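Local coordinates for protein apicoplast TIC22, putative (Plasmodium falciparum 3D7, PDB 4E6Z) that acts as a chaperone essential for protein import into the apicoplast, probably serving at the TIC complex of this plastid's membranes, at residues E75-F80 against M102-Y107; R173-A178 against M191-Y196; F195-L200 against E217-A222; F213-D218 against V258-S263. All blocks are in the same frame, centred on the assembly; numbering follows the deposited sequence.

Interaction 1. Residues E75-F80 against M102-Y107; sequences EVIPVF and MFLCPY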
loop_
_atom_site.group_PDB
_atom_site.type_symbol
_atom_site.label_atom_id
_atom_site.label_comp_id
_atom_site.label_asym_id
_atom_site.label_seq_id
_atom_site.Cartn_x
_atom_site.Cartn_y
_atom_site.Cartn_z
ATOM N N GLU A 75 6.524 8.286 2.008
ATOM C CA GLU A 75 7.641 7.677 2.720
ATOM C C GLU A 75 7.173 6.854 3.919
ATOM O O GLU A 75 7.798 5.854 4.278
ATOM C CB GLU A 75 8.631 8.757 3.166
ATOM C CG GLU A 75 10.076 8.293 3.242
ATOM C CD GLU A 75 11.046 9.450 3.424
ATOM O OE1 GLU A 75 10.584 10.583 3.684
ATOM O OE2 GLU A 75 12.270 9.228 3.305
ATOM N N VAL A 76 6.071 7.276 4.531
ATOM C CA VAL A 76 5.549 6.604 5.720
ATOM C C VAL A 76 4.760 5.337 5.384
ATOM O O VAL A 76 4.347 4.598 6.277
ATOM C CB VAL A 76 4.653 7.540 6.550
ATOM C CG1 VAL A 76 5.394 8.826 6.871
ATOM C CG2 VAL A 76 3.363 7.833 5.801
ATOM N N ILE A 77 4.546 5.093 4.098
ATOM C CA ILE A 77 3.836 3.898 3.667
ATOM C C ILE A 77 4.820 2.767 3.363
ATOM O O ILE A 77 5.603 2.860 2.417
ATOM C CB ILE A 77 2.991 4.171 2.415
ATOM C CG1 ILE A 77 2.073 5.375 2.641
ATOM C CG2 ILE A 77 2.193 2.933 2.032
ATOM C CD1 ILE A 77 1.449 5.910 1.371
ATOM N N PRO A 78 4.784 1.697 4.174
ATOM C CA PRO A 78 5.644 0.525 3.985
ATOM C C PRO A 78 5.267 -0.254 2.733
ATOM O O PRO A 78 4.088 -0.322 2.386
ATOM C CB PRO A 78 5.354 -0.332 5.227
ATOM C CG PRO A 78 4.691 0.592 6.203
ATOM C CD PRO A 78 3.925 1.557 5.361
ATOM N N VAL A 79 6.266 -0.821 2.063
ATOM C CA VAL A 79 6.049 -1.731 0.945
ATOM C C VAL A 79 6.936 -2.958 1.148
ATOM O O VAL A 79 8.067 -2.846 1.634
ATOM C CB VAL A 79 6.385 -1.072 -0.402
ATOM C CG1 VAL A 79 6.251 -2.084 -1.548
ATOM C CG2 VAL A 79 5.498 0.135 -0.631
ATOM N N PHE A 80 6.428 -4.129 0.779
ATOM C CA PHE A 80 7.118 -5.373 1.091
ATOM C C PHE A 80 7.488 -6.186 -0.139
ATOM O O PHE A 80 6.708 -6.306 -1.080
ATOM C CB PHE A 80 6.287 -6.213 2.062
ATOM C CG PHE A 80 5.968 -5.502 3.340
ATOM C CD1 PHE A 80 6.797 -5.619 4.444
ATOM C CD2 PHE A 80 4.849 -4.687 3.430
ATOM C CE1 PHE A 80 6.507 -4.948 5.622
ATOM C CE2 PHE A 80 4.556 -4.015 4.600
ATOM C CZ PHE A 80 5.383 -4.148 5.699
HETATM N N MSE A 102 5.773 -6.024 -5.538
HETATM C CA MSE A 102 5.824 -5.201 -4.340
HETATM C C MSE A 102 4.448 -5.182 -3.683
HETATM O O MSE A 102 3.458 -4.844 -4.323
HETATM C CB MSE A 102 6.245 -3.784 -4.705
HETATM C CG MSE A 102 7.524 -3.729 -5.500
HETATM SE SE MSE A 102 8.055 -1.912 -5.937
HETATM C CE MSE A 102 6.479 -1.343 -6.942
ATOM N N PHE A 103 4.387 -5.563 -2.413
ATOM C CA PHE A 103 3.109 -5.701 -1.720
ATOM C C PHE A 103 2.886 -4.578 -0.712
ATOM O O PHE A 103 3.788 -4.217 0.044
ATOM C CB PHE A 103 3.027 -7.056 -1.013
ATOM C CG PHE A 103 3.158 -8.235 -1.939
ATOM C CD1 PHE A 103 2.032 -8.834 -2.481
ATOM C CD2 PHE A 103 4.410 -8.743 -2.269
ATOM C CE1 PHE A 103 2.146 -9.915 -3.336
ATOM C CE2 PHE A 103 4.533 -9.831 -3.122
ATOM C CZ PHE A 103 3.398 -10.420 -3.657
ATOM N N LEU A 104 1.677 -4.024 -0.706
ATOM C CA LEU A 104 1.315 -3.017 0.285
ATOM C C LEU A 104 0.950 -3.682 1.606
ATOM O O LEU A 104 1.002 -3.052 2.663
ATOM C CB LEU A 104 0.170 -2.140 -0.226
ATOM C CG LEU A 104 0.611 -1.007 -1.156
ATOM C CD1 LEU A 104 -0.526 -0.540 -2.054
ATOM C CD2 LEU A 104 1.179 0.156 -0.348
ATOM N N CYS A 105 0.589 -4.962 1.538
ATOM C CA CYS A 105 0.250 -5.739 2.730
ATOM C C CYS A 105 1.255 -6.863 2.926
ATOM O O CYS A 105 1.450 -7.684 2.029
ATOM C CB CYS A 105 -1.168 -6.307 2.630
ATOM S SG CYS A 105 -1.641 -7.409 3.988
ATOM N N PRO A 106 1.895 -6.900 4.106
ATOM C CA PRO A 106 2.986 -7.840 4.389
ATOM C C PRO A 106 2.506 -9.286 4.386
ATOM O O PRO A 106 3.299 -10.194 4.146
ATOM C CB PRO A 106 3.433 -7.438 5.799
ATOM C CG PRO A 106 2.208 -6.806 6.406
ATOM C CD PRO A 106 1.557 -6.072 5.279
ATOM N N TYR A 107 1.224 -9.499 4.655
ATOM C CA TYR A 107 0.687 -10.853 4.705
ATOM C C TYR A 107 0.440 -11.406 3.303
ATOM O O TYR A 107 0.459 -12.614 3.101
ATOM C CB TYR A 107 -0.573 -10.904 5.574
ATOM C CG TYR A 107 -0.326 -10.393 6.977
ATOM C CD1 TYR A 107 0.460 -11.111 7.870
ATOM C CD2 TYR A 107 -0.862 -9.185 7.401
ATOM C CE1 TYR A 107 0.698 -10.642 9.151
ATOM C CE2 TYR A 107 -0.632 -8.709 8.679
ATOM C CZ TYR A 107 0.148 -9.442 9.550
ATOM O OH TYR A 107 0.379 -8.968 10.822
HETATM O O HOH W 1 1.737 -0.723 3.662
#
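Phe80 and Phe103 face each other as an antiparallel hydrogen-bonded pair, each backbone N-H donating a hydrogen bond to the other's carbonyl O: Phe80 N to Phe103 O at 2.7 Å and Phe103 N to Phe80 O at 2.8 Å, the second nearly straight at 173°. The side chain of Phe80 can be followed outward. Its CB and CD2 pass close to Phe103 O, which lies near the ring plane at the edge. With CG set anti to the carbonyl carbon (chi1 -58°), the ring slides over Pro106, whose CB stands 3.7 Å from the ring centroid, almost on its normal. CG meets Pro106 CA, CD1, CE1 and CZ meet Pro106 CB, and CE2 touches Pro106 CD, also at 3.7 Å. A flat aromatic ring and a rigid proline thus form a CH-pi contact, with the ring of Tyr266 at a steep angle nearby. This single bridge brings the start of strand 78-83 against the end of strand 97-103, just before the chain turns into helix 106-119; Cys105 is the N-cap of that helix, its SG accepting a weak bond from Tyr107 N. Before Phe80, branched aliphatic side chains take over: Val79 CG1 rests on selenomethionine Met102 CB, and Ile77 CG2 meets Leu104 CD2 at 3.8 Å. One water donates to both Pro78 O and Leu104 O, bridging two acceptors that could not bond each other.

Interaction 2. Residues R173-A178 against M191-Y196; sequences RQLQNA and MYPVFY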
loop_
_atom_site.group_PDB
_atom_site.type_symbol
_atom_site.label_atom_id
_atom_site.label_comp_id
_atom_site.label_asym_id
_atom_site.label_seq_id
_atom_site.Cartn_x
_atom_site.Cartn_y
_atom_site.Cartn_z
ATOM N N ARG A 173 -7.106 -7.947 0.900
ATOM C CA ARG A 173 -8.277 -7.787 1.752
ATOM C C ARG A 173 -8.948 -6.415 1.579
ATOM O O ARG A 173 -10.163 -6.292 1.708
ATOM C CB ARG A 173 -7.889 -8.017 3.217
ATOM C CG ARG A 173 -9.045 -7.920 4.193
ATOM C CD ARG A 173 -8.571 -8.068 5.632
ATOM N NE ARG A 173 -7.610 -7.033 6.002
ATOM C CZ ARG A 173 -7.263 -6.744 7.253
ATOM N NH1 ARG A 173 -7.805 -7.408 8.265
ATOM N NH2 ARG A 173 -6.378 -5.784 7.491
ATOM N N GLN A 174 -8.158 -5.385 1.292
ATOM C CA GLN A 174 -8.708 -4.050 1.095
ATOM C C GLN A 174 -9.349 -3.896 -0.284
ATOM O O GLN A 174 -10.326 -3.163 -0.438
ATOM C CB GLN A 174 -7.643 -2.970 1.321
ATOM C CG GLN A 174 -7.012 -3.001 2.709
ATOM C CD GLN A 174 -8.043 -3.043 3.827
ATOM O OE1 GLN A 174 -9.075 -2.373 3.768
ATOM N NE2 GLN A 174 -7.765 -3.836 4.855
ATOM N N LEU A 175 -8.805 -4.584 -1.284
ATOM C CA LEU A 175 -9.410 -4.586 -2.612
ATOM C C LEU A 175 -10.805 -5.177 -2.540
ATOM O O LEU A 175 -11.727 -4.707 -3.208
ATOM C CB LEU A 175 -8.559 -5.380 -3.600
ATOM C CG LEU A 175 -7.379 -4.639 -4.230
ATOM C CD1 LEU A 175 -6.374 -5.630 -4.831
ATOM C CD2 LEU A 175 -7.887 -3.658 -5.278
ATOM N N GLN A 176 -10.957 -6.209 -1.720
ATOM C CA GLN A 176 -12.265 -6.790 -1.483
ATOM C C GLN A 176 -13.175 -5.812 -0.743
ATOM O O GLN A 176 -14.329 -5.616 -1.121
ATOM C CB GLN A 176 -12.145 -8.093 -0.697
ATOM C CG GLN A 176 -13.467 -8.821 -0.545
ATOM C CD GLN A 176 -14.168 -9.047 -1.876
ATOM O OE1 GLN A 176 -13.708 -9.827 -2.716
ATOM N NE2 GLN A 176 -15.296 -8.365 -2.071
ATOM N N ASN A 177 -12.652 -5.207 0.319
ATOM C CA ASN A 177 -13.407 -4.228 1.096
ATOM C C ASN A 177 -13.919 -3.080 0.233
ATOM O O ASN A 177 -15.010 -2.553 0.460
ATOM C CB ASN A 177 -12.549 -3.678 2.239
ATOM C CG ASN A 177 -12.365 -4.677 3.362
ATOM O OD1 ASN A 177 -13.131 -5.625 3.492
ATOM N ND2 ASN A 177 -11.351 -4.462 4.188
ATOM N N ALA A 178 -13.125 -2.702 -0.765
ATOM C CA ALA A 178 -13.433 -1.549 -1.604
ATOM C C ALA A 178 -14.550 -1.823 -2.612
ATOM O O ALA A 178 -15.270 -0.909 -3.010
ATOM C CB ALA A 178 -12.179 -1.064 -2.318
HETATM N N MSE A 191 -8.266 0.144 -8.720
HETATM C CA MSE A 191 -6.827 -0.051 -8.850
HETATM C C MSE A 191 -6.103 -0.135 -7.510
HETATM O O MSE A 191 -5.819 -1.227 -7.014
HETATM C CB MSE A 191 -6.218 1.058 -9.713
HETATM C CG MSE A 191 -6.294 0.800 -11.211
HETATM SE SE MSE A 191 -4.928 -0.449 -11.843
HETATM C CE MSE A 191 -5.659 -2.129 -11.159
ATOM N N TYR A 192 -5.792 1.023 -6.940
ATOM C CA TYR A 192 -5.073 1.082 -5.674
ATOM C C TYR A 192 -5.906 1.820 -4.640
ATOM O O TYR A 192 -5.718 3.016 -4.411
ATOM C CB TYR A 192 -3.719 1.761 -5.858
ATOM C CG TYR A 192 -2.831 1.073 -6.867
ATOM C CD1 TYR A 192 -1.998 0.030 -6.489
ATOM C CD2 TYR A 192 -2.830 1.464 -8.198
ATOM C CE1 TYR A 192 -1.182 -0.605 -7.412
ATOM C CE2 TYR A 192 -2.016 0.838 -9.127
ATOM C CZ TYR A 192 -1.194 -0.197 -8.728
ATOM O OH TYR A 192 -0.388 -0.822 -9.649
ATOM N N PRO A 193 -6.835 1.097 -4.008
ATOM C CA PRO A 193 -7.827 1.680 -3.100
ATOM C C PRO A 193 -7.240 2.344 -1.850
ATOM O O PRO A 193 -6.318 1.829 -1.215
ATOM C CB PRO A 193 -8.689 0.472 -2.705
ATOM C CG PRO A 193 -7.810 -0.718 -2.943
ATOM C CD PRO A 193 -6.993 -0.361 -4.142
ATOM N N VAL A 194 -7.784 3.510 -1.523
ATOM C CA VAL A 194 -7.629 4.101 -0.203
ATOM C C VAL A 194 -9.013 4.585 0.215
ATOM O O VAL A 194 -9.834 4.924 -0.636
ATOM C CB VAL A 194 -6.601 5.255 -0.180
ATOM C CG1 VAL A 194 -5.178 4.698 -0.228
ATOM C CG2 VAL A 194 -6.838 6.204 -1.339
ATOM N N PHE A 195 -9.274 4.596 1.517
ATOM C CA PHE A 195 -10.602 4.911 2.032
ATOM C C PHE A 195 -10.621 6.232 2.796
ATOM O O PHE A 195 -9.651 6.587 3.465
ATOM C CB PHE A 195 -11.088 3.785 2.950
ATOM C CG PHE A 195 -11.036 2.421 2.319
ATOM C CD1 PHE A 195 -12.145 1.900 1.669
ATOM C CD2 PHE A 195 -9.880 1.660 2.376
ATOM C CE1 PHE A 195 -12.098 0.647 1.085
ATOM C CE2 PHE A 195 -9.828 0.402 1.799
ATOM C CZ PHE A 195 -10.939 -0.105 1.153
ATOM N N TYR A 196 -11.730 6.960 2.699
ATOM C CA TYR A 196 -11.904 8.168 3.502
ATOM C C TYR A 196 -13.369 8.422 3.844
ATOM O O TYR A 196 -14.271 7.870 3.212
ATOM C CB TYR A 196 -11.290 9.389 2.808
ATOM C CG TYR A 196 -12.163 10.015 1.746
ATOM C CD1 TYR A 196 -12.907 11.155 2.021
ATOM C CD2 TYR A 196 -12.240 9.473 0.473
ATOM C CE1 TYR A 196 -13.710 11.737 1.057
ATOM C CE2 TYR A 196 -13.040 10.046 -0.499
ATOM C CZ TYR A 196 -13.773 11.178 -0.203
ATOM O OH TYR A 196 -14.569 11.749 -1.171
#
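Phe195 and Pro193, on the same side of their strand, both point at helix 173-178. The outer end of the Phe195 ring enters between Gln174 and Ala178: CE1 lies 3.7 Å from Ala178 CA, which sits near the ring plane, and CZ meets Ala178 CB and, closer at 3.5 Å and in the ring plane, Gln174 O. The small methyl lets the ring edge approach the helix backbone. Pro193 packs its CB on the same methyl, while its CD meets Leu175 CD2 at 3.6 Å, the two side chains crossing at about a right angle. Gln174 OE1 comes within 3.5 Å of Phe195 CE2, its amide almost perpendicular to the ring. Second-shell bonds fix that amide: Asn177 ND2 donates to Gln174 OE1 at 3.1 Å, from well above the carbonyl plane, Leu216 N also donates to OE1, and Gln174 NE2 hydrogen-bonds Glu217 OE2. Helix 172-179 packing against strand 193-203, at 58° between the segment axes, is a helix-on-sheet layer of an alpha/beta fold.

Interaction 3. Residues F195-L200 against E217-A222; sequences FYAENL and EDLKEA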
loop_
_atom_site.group_PDB
_atom_site.type_symbol
_atom_site.label_atom_id
_atom_site.label_comp_id
_atom_site.label_asym_id
_atom_site.label_seq_id
_atom_site.Cartn_x
_atom_site.Cartn_y
_atom_site.Cartn_z
ATOM N N PHE A 195 -9.274 4.596 1.517
ATOM C CA PHE A 195 -10.602 4.911 2.032
ATOM C C PHE A 195 -10.621 6.232 2.796
ATOM O O PHE A 195 -9.651 6.587 3.465
ATOM C CB PHE A 195 -11.088 3.785 2.950
ATOM C CG PHE A 195 -11.036 2.421 2.319
ATOM C CD1 PHE A 195 -12.145 1.900 1.669
ATOM C CD2 PHE A 195 -9.880 1.660 2.376
ATOM C CE1 PHE A 195 -12.098 0.647 1.085
ATOM C CE2 PHE A 195 -9.828 0.402 1.799
ATOM C CZ PHE A 195 -10.939 -0.105 1.153
ATOM N N TYR A 196 -11.730 6.960 2.699
ATOM C CA TYR A 196 -11.904 8.168 3.502
ATOM C C TYR A 196 -13.369 8.422 3.844
ATOM O O TYR A 196 -14.271 7.870 3.212
ATOM C CB TYR A 196 -11.290 9.389 2.808
ATOM C CG TYR A 196 -12.163 10.015 1.746
ATOM C CD1 TYR A 196 -12.907 11.155 2.021
ATOM C CD2 TYR A 196 -12.240 9.473 0.473
ATOM C CE1 TYR A 196 -13.710 11.737 1.057
ATOM C CE2 TYR A 196 -13.040 10.046 -0.499
ATOM C CZ TYR A 196 -13.773 11.178 -0.203
ATOM O OH TYR A 196 -14.569 11.749 -1.171
ATOM N N ALA A 197 -13.594 9.259 4.854
ATOM C CA ALA A 197 -14.942 9.609 5.289
ATOM C C ALA A 197 -15.207 11.098 5.092
ATOM O O ALA A 197 -14.326 11.934 5.309
ATOM C CB ALA A 197 -15.149 9.216 6.742
ATOM N N GLU A 198 -16.434 11.414 4.690
ATOM C CA GLU A 198 -16.841 12.780 4.359
ATOM C C GLU A 198 -16.532 13.818 5.435
ATOM O O GLU A 198 -15.918 14.852 5.162
ATOM C CB GLU A 198 -18.339 12.812 4.057
ATOM C CG GLU A 198 -18.748 11.985 2.855
ATOM C CD GLU A 198 -18.469 12.683 1.538
ATOM O OE1 GLU A 198 -17.303 13.059 1.290
ATOM O OE2 GLU A 198 -19.422 12.853 0.748
ATOM N N ASN A 199 -16.973 13.547 6.657
ATOM C CA ASN A 199 -16.920 14.551 7.713
ATOM C C ASN A 199 -15.816 14.303 8.734
ATOM O O ASN A 199 -15.924 14.709 9.890
ATOM C CB ASN A 199 -18.278 14.638 8.411
ATOM C CG ASN A 199 -19.388 15.079 7.472
ATOM O OD1 ASN A 199 -19.415 16.224 7.020
ATOM N ND2 ASN A 199 -20.308 14.168 7.168
ATOM N N LEU A 200 -14.753 13.640 8.293
ATOM C CA LEU A 200 -13.650 13.265 9.172
ATOM C C LEU A 200 -12.375 14.035 8.830
ATOM O O LEU A 200 -11.988 14.126 7.665
ATOM C CB LEU A 200 -13.388 11.760 9.080
ATOM C CG LEU A 200 -12.322 11.210 10.026
ATOM C CD1 LEU A 200 -12.753 11.397 11.472
ATOM C CD2 LEU A 200 -12.055 9.746 9.734
ATOM N N GLU A 217 -10.580 -0.849 7.998
ATOM C CA GLU A 217 -10.781 -1.039 9.430
ATOM C C GLU A 217 -10.156 0.078 10.270
ATOM O O GLU A 217 -10.636 0.378 11.366
ATOM C CB GLU A 217 -10.284 -2.420 9.877
ATOM C CG GLU A 217 -9.170 -3.010 9.011
ATOM C CD GLU A 217 -9.686 -3.707 7.758
ATOM O OE1 GLU A 217 -10.222 -4.832 7.867
ATOM O OE2 GLU A 217 -9.542 -3.133 6.659
ATOM N N ASP A 218 -9.096 0.698 9.756
ATOM C CA ASP A 218 -8.505 1.861 10.417
ATOM C C ASP A 218 -9.444 3.063 10.315
ATOM O O ASP A 218 -9.608 3.818 11.272
ATOM C CB ASP A 218 -7.144 2.208 9.809
ATOM C CG ASP A 218 -6.061 1.191 10.159
ATOM O OD1 ASP A 218 -6.235 0.426 11.135
ATOM O OD2 ASP A 218 -5.029 1.165 9.458
ATOM N N LEU A 219 -10.050 3.235 9.144
ATOM C CA LEU A 219 -11.007 4.306 8.914
ATOM C C LEU A 219 -12.205 4.168 9.844
ATOM O O LEU A 219 -12.550 5.102 10.568
ATOM C CB LEU A 219 -11.472 4.316 7.454
ATOM C CG LEU A 219 -12.636 5.264 7.135
ATOM C CD1 LEU A 219 -12.281 6.695 7.490
ATOM C CD2 LEU A 219 -13.047 5.160 5.671
ATOM N N LYS A 220 -12.836 2.998 9.821
ATOM C CA LYS A 220 -13.983 2.727 10.680
ATOM C C LYS A 220 -13.632 2.919 12.149
ATOM O O LYS A 220 -14.483 3.283 12.961
ATOM C CB LYS A 220 -14.517 1.313 10.442
ATOM C CG LYS A 220 -15.289 1.160 9.141
ATOM C CD LYS A 220 -15.806 -0.256 8.946
ATOM C CE LYS A 220 -16.617 -0.367 7.660
ATOM N NZ LYS A 220 -16.995 -1.774 7.331
ATOM N N GLU A 221 -12.372 2.676 12.486
ATOM C CA GLU A 221 -11.918 2.828 13.857
ATOM C C GLU A 221 -11.818 4.305 14.219
ATOM O O GLU A 221 -12.128 4.698 15.345
ATOM C CB GLU A 221 -10.570 2.135 14.051
ATOM C CG GLU A 221 -10.314 1.679 15.472
ATOM C CD GLU A 221 -9.542 0.375 15.529
ATOM O OE1 GLU A 221 -9.737 -0.387 16.500
ATOM O OE2 GLU A 221 -8.753 0.105 14.597
ATOM N N ALA A 222 -11.393 5.119 13.257
ATOM C CA ALA A 222 -11.255 6.556 13.469
ATOM C C ALA A 222 -12.623 7.241 13.511
ATOM O O ALA A 222 -12.802 8.268 14.168
ATOM C CB ALA A 222 -10.375 7.170 12.386
#
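A helix laid almost along a strand, as in the layered packing of alpha/beta folds, is seen where helix 217-222 runs beside strand 195-197, with 16° between their directions and 8.3 Å between their axes. Leu219 carries the contact. Its CG lies opposite the backbone N (chi1 171°), and the fork there splits the methyls (chi2 58°) between two parts of segment 195-200. CD2 reaches Phe195 CB at 3.6 Å and lies 3.7 Å from Tyr196 N, over the backbone; CD1 meets Ala197 CB at 3.9 Å and Leu200 CD2 at 3.8 Å. Leucine suits this place because its forked end can span both sites, and the small Ala197 allows the helix to come near. Leu200 closes a type I turn that begins at Ala197, and the turn brings its side chain back to the helix, where it slides past Leu219 in the opposite direction. One helical turn on, Ala222 CB receives the same Leu200 CD2 at 4.1 Å. The side-chain contacts are all apolar, and no hydrogen bond joins the segments. Phe213 of strand 208-213 and Ile238 of strand 238-242 also pack on Leu219, so this helix covers the sheet across several strands, while Phe195 turns its ring toward helix 172-179.

Interaction 4. Residues F213-D218 against V258-S263; sequences FFDLED and VPSTQS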
loop_
_atom_site.group_PDB
_atom_site.type_symbol
_atom_site.label_atom_id
_atom_site.label_comp_id
_atom_site.label_asym_id
_atom_site.label_seq_id
_atom_site.Cartn_x
_atom_site.Cartn_y
_atom_site.Cartn_z
ATOM N N PHE A 213 -7.067 6.446 4.396
ATOM C CA PHE A 213 -6.678 5.182 5.010
ATOM C C PHE A 213 -6.471 4.071 3.998
ATOM O O PHE A 213 -7.300 3.869 3.112
ATOM C CB PHE A 213 -7.724 4.734 6.034
ATOM C CG PHE A 213 -7.933 5.708 7.150
ATOM C CD1 PHE A 213 -7.219 5.593 8.331
ATOM C CD2 PHE A 213 -8.844 6.742 7.019
ATOM C CE1 PHE A 213 -7.413 6.494 9.364
ATOM C CE2 PHE A 213 -9.043 7.642 8.043
ATOM C CZ PHE A 213 -8.326 7.521 9.218
ATOM N N PHE A 214 -5.365 3.346 4.144
ATOM C CA PHE A 214 -5.142 2.153 3.341
ATOM C C PHE A 214 -6.020 1.007 3.833
ATOM O O PHE A 214 -6.548 0.240 3.035
ATOM C CB PHE A 214 -3.659 1.759 3.322
ATOM C CG PHE A 214 -2.852 2.536 2.324
ATOM C CD1 PHE A 214 -2.666 2.055 1.037
ATOM C CD2 PHE A 214 -2.302 3.761 2.661
ATOM C CE1 PHE A 214 -1.931 2.776 0.108
ATOM C CE2 PHE A 214 -1.570 4.487 1.739
ATOM C CZ PHE A 214 -1.387 3.996 0.460
ATOM N N ASP A 215 -6.182 0.906 5.149
ATOM C CA ASP A 215 -7.061 -0.102 5.732
ATOM C C ASP A 215 -8.429 0.470 6.095
ATOM O O ASP A 215 -8.530 1.432 6.858
ATOM C CB ASP A 215 -6.415 -0.749 6.958
ATOM C CG ASP A 215 -5.296 -1.712 6.589
ATOM O OD1 ASP A 215 -4.803 -1.642 5.441
ATOM O OD2 ASP A 215 -4.912 -2.537 7.447
ATOM N N LEU A 216 -9.474 -0.129 5.534
ATOM C CA LEU A 216 -10.840 0.251 5.851
ATOM C C LEU A 216 -11.066 0.211 7.359
ATOM O O LEU A 216 -11.660 1.123 7.931
ATOM C CB LEU A 216 -11.836 -0.679 5.152
ATOM C CG LEU A 216 -13.308 -0.480 5.541
ATOM C CD1 LEU A 216 -13.740 0.965 5.332
ATOM C CD2 LEU A 216 -14.219 -1.426 4.771
ATOM N N GLU A 217 -10.580 -0.849 7.998
ATOM C CA GLU A 217 -10.781 -1.039 9.430
ATOM C C GLU A 217 -10.156 0.078 10.270
ATOM O O GLU A 217 -10.636 0.378 11.366
ATOM C CB GLU A 217 -10.284 -2.420 9.877
ATOM C CG GLU A 217 -9.170 -3.010 9.011
ATOM C CD GLU A 217 -9.686 -3.707 7.758
ATOM O OE1 GLU A 217 -10.222 -4.832 7.867
ATOM O OE2 GLU A 217 -9.542 -3.133 6.659
ATOM N N ASP A 218 -9.096 0.698 9.756
ATOM C CA ASP A 218 -8.505 1.861 10.417
ATOM C C ASP A 218 -9.444 3.063 10.315
ATOM O O ASP A 218 -9.608 3.818 11.272
ATOM C CB ASP A 218 -7.144 2.208 9.809
ATOM C CG ASP A 218 -6.061 1.191 10.159
ATOM O OD1 ASP A 218 -6.235 0.426 11.135
ATOM O OD2 ASP A 218 -5.029 1.165 9.458
ATOM N N VAL A 258 -2.784 7.656 5.821
ATOM C CA VAL A 258 -2.666 6.831 7.014
ATOM C C VAL A 258 -2.384 5.380 6.624
ATOM O O VAL A 258 -3.279 4.663 6.175
ATOM C CB VAL A 258 -3.935 6.885 7.886
ATOM C CG1 VAL A 258 -3.752 6.020 9.127
ATOM C CG2 VAL A 258 -4.279 8.332 8.272
ATOM N N PRO A 259 -1.129 4.946 6.793
ATOM C CA PRO A 259 -0.722 3.580 6.449
ATOM C C PRO A 259 -1.510 2.537 7.231
ATOM O O PRO A 259 -2.009 2.819 8.317
ATOM C CB PRO A 259 0.748 3.533 6.881
ATOM C CG PRO A 259 1.182 4.956 6.964
ATOM C CD PRO A 259 -0.023 5.727 7.374
ATOM N N SER A 260 -1.621 1.338 6.675
ATOM C CA SER A 260 -2.174 0.213 7.411
ATOM C C SER A 260 -1.429 0.078 8.729
ATOM O O SER A 260 -0.208 -0.062 8.738
ATOM C CB SER A 260 -2.022 -1.074 6.598
ATOM O OG SER A 260 -2.351 -2.210 7.378
ATOM N N THR A 261 -2.152 0.134 9.843
ATOM C CA THR A 261 -1.507 0.004 11.147
ATOM C C THR A 261 -0.832 -1.362 11.280
ATOM O O THR A 261 0.150 -1.511 12.005
ATOM C CB THR A 261 -2.492 0.219 12.314
ATOM O OG1 THR A 261 -3.506 -0.793 12.286
ATOM C CG2 THR A 261 -3.139 1.596 12.226
ATOM N N GLN A 262 -1.363 -2.353 10.574
ATOM C CA GLN A 262 -0.752 -3.677 10.562
ATOM C C GLN A 262 0.577 -3.687 9.806
ATOM O O GLN A 262 1.561 -4.255 10.280
ATOM C CB GLN A 262 -1.709 -4.720 9.983
ATOM C CG GLN A 262 -2.752 -5.212 10.971
ATOM C CD GLN A 262 -3.387 -6.519 10.538
ATOM O OE1 GLN A 262 -3.476 -6.815 9.344
ATOM N NE2 GLN A 262 -3.825 -7.314 11.509
ATOM N N SER A 263 0.602 -3.056 8.635
ATOM C CA SER A 263 1.837 -2.929 7.872
ATOM C C SER A 263 2.934 -2.298 8.721
ATOM O O SER A 263 4.076 -2.763 8.728
ATOM C CB SER A 263 1.618 -2.087 6.615
ATOM O OG SER A 263 0.723 -2.723 5.722
HETATM O O HOH W 2 -4.996 2.484 7.101
#
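Ser260 OG is gripped from several directions. It donates to Asp215 OD2 at 2.6 Å, meeting that oxygen from above the carboxylate plane, and it accepts weak bonds from Gln262 N and Ser263 N. With OG trans to its own N (chi1 170°), the hydroxyl can serve as N-cap of helix 261-272 and still reach across to the aspartate. A second carboxylate binds the first turn of this helix: Asp218 OD2 takes Thr261 N on its syn lone pair at 3.1 Å, while Thr261 OG1 donates to OD1 at 3.2 Å. Small hydroxyl residues and short acids suit such a close junction of two helix starts, and the negative groups beside a helix N terminus would probably be stabilised by its dipole. Both starts are held where the parallel strands 208-213 and 255-258 end. There Phe213 pairs with Val258, and Phe214 N donates to Val258 O at 3.2 Å, almost straight at 168°. The side chains of Phe213 and Val258 lie side by side on one face of the sheet: Val258 CB is 3.6 Å from Phe213 CD1, and CG2 stands over the ring face in a CH-pi contact. Phe214 turns the other way, its ring edge near Val258 O; the ring also packs on Ile77 and Leu104. A water accepts from Asp215 N at 2.8 Å and lies close to Asp218 OD2 and Val258 O.

From the N terminus, interaction 1 closes a loop of 21 residues, about half of it strand, and is complete before interaction 2 begins. Interaction 2 closes the short connection from helix 172-179 to strand 193-203, and interaction 3 starts on that strand, sharing Phe195 and Tyr196, and joins it to helix 216-227. Interaction 4 opens at the end of strand 208-213, just before this helix, and spans 39 residues to 258-263; its loop crosses that of interaction 3, with Glu217 and Asp218 in common. Interactions 2 and 3 also meet through Gln174 and Glu217, and Phe195 pairs with Phe213 of interaction 4. Leu104 O and Ser263 OG bring interactions 1 and 4 together, tying the turn between strand 97-103 and helix 106-119 to the start of helix 261-272.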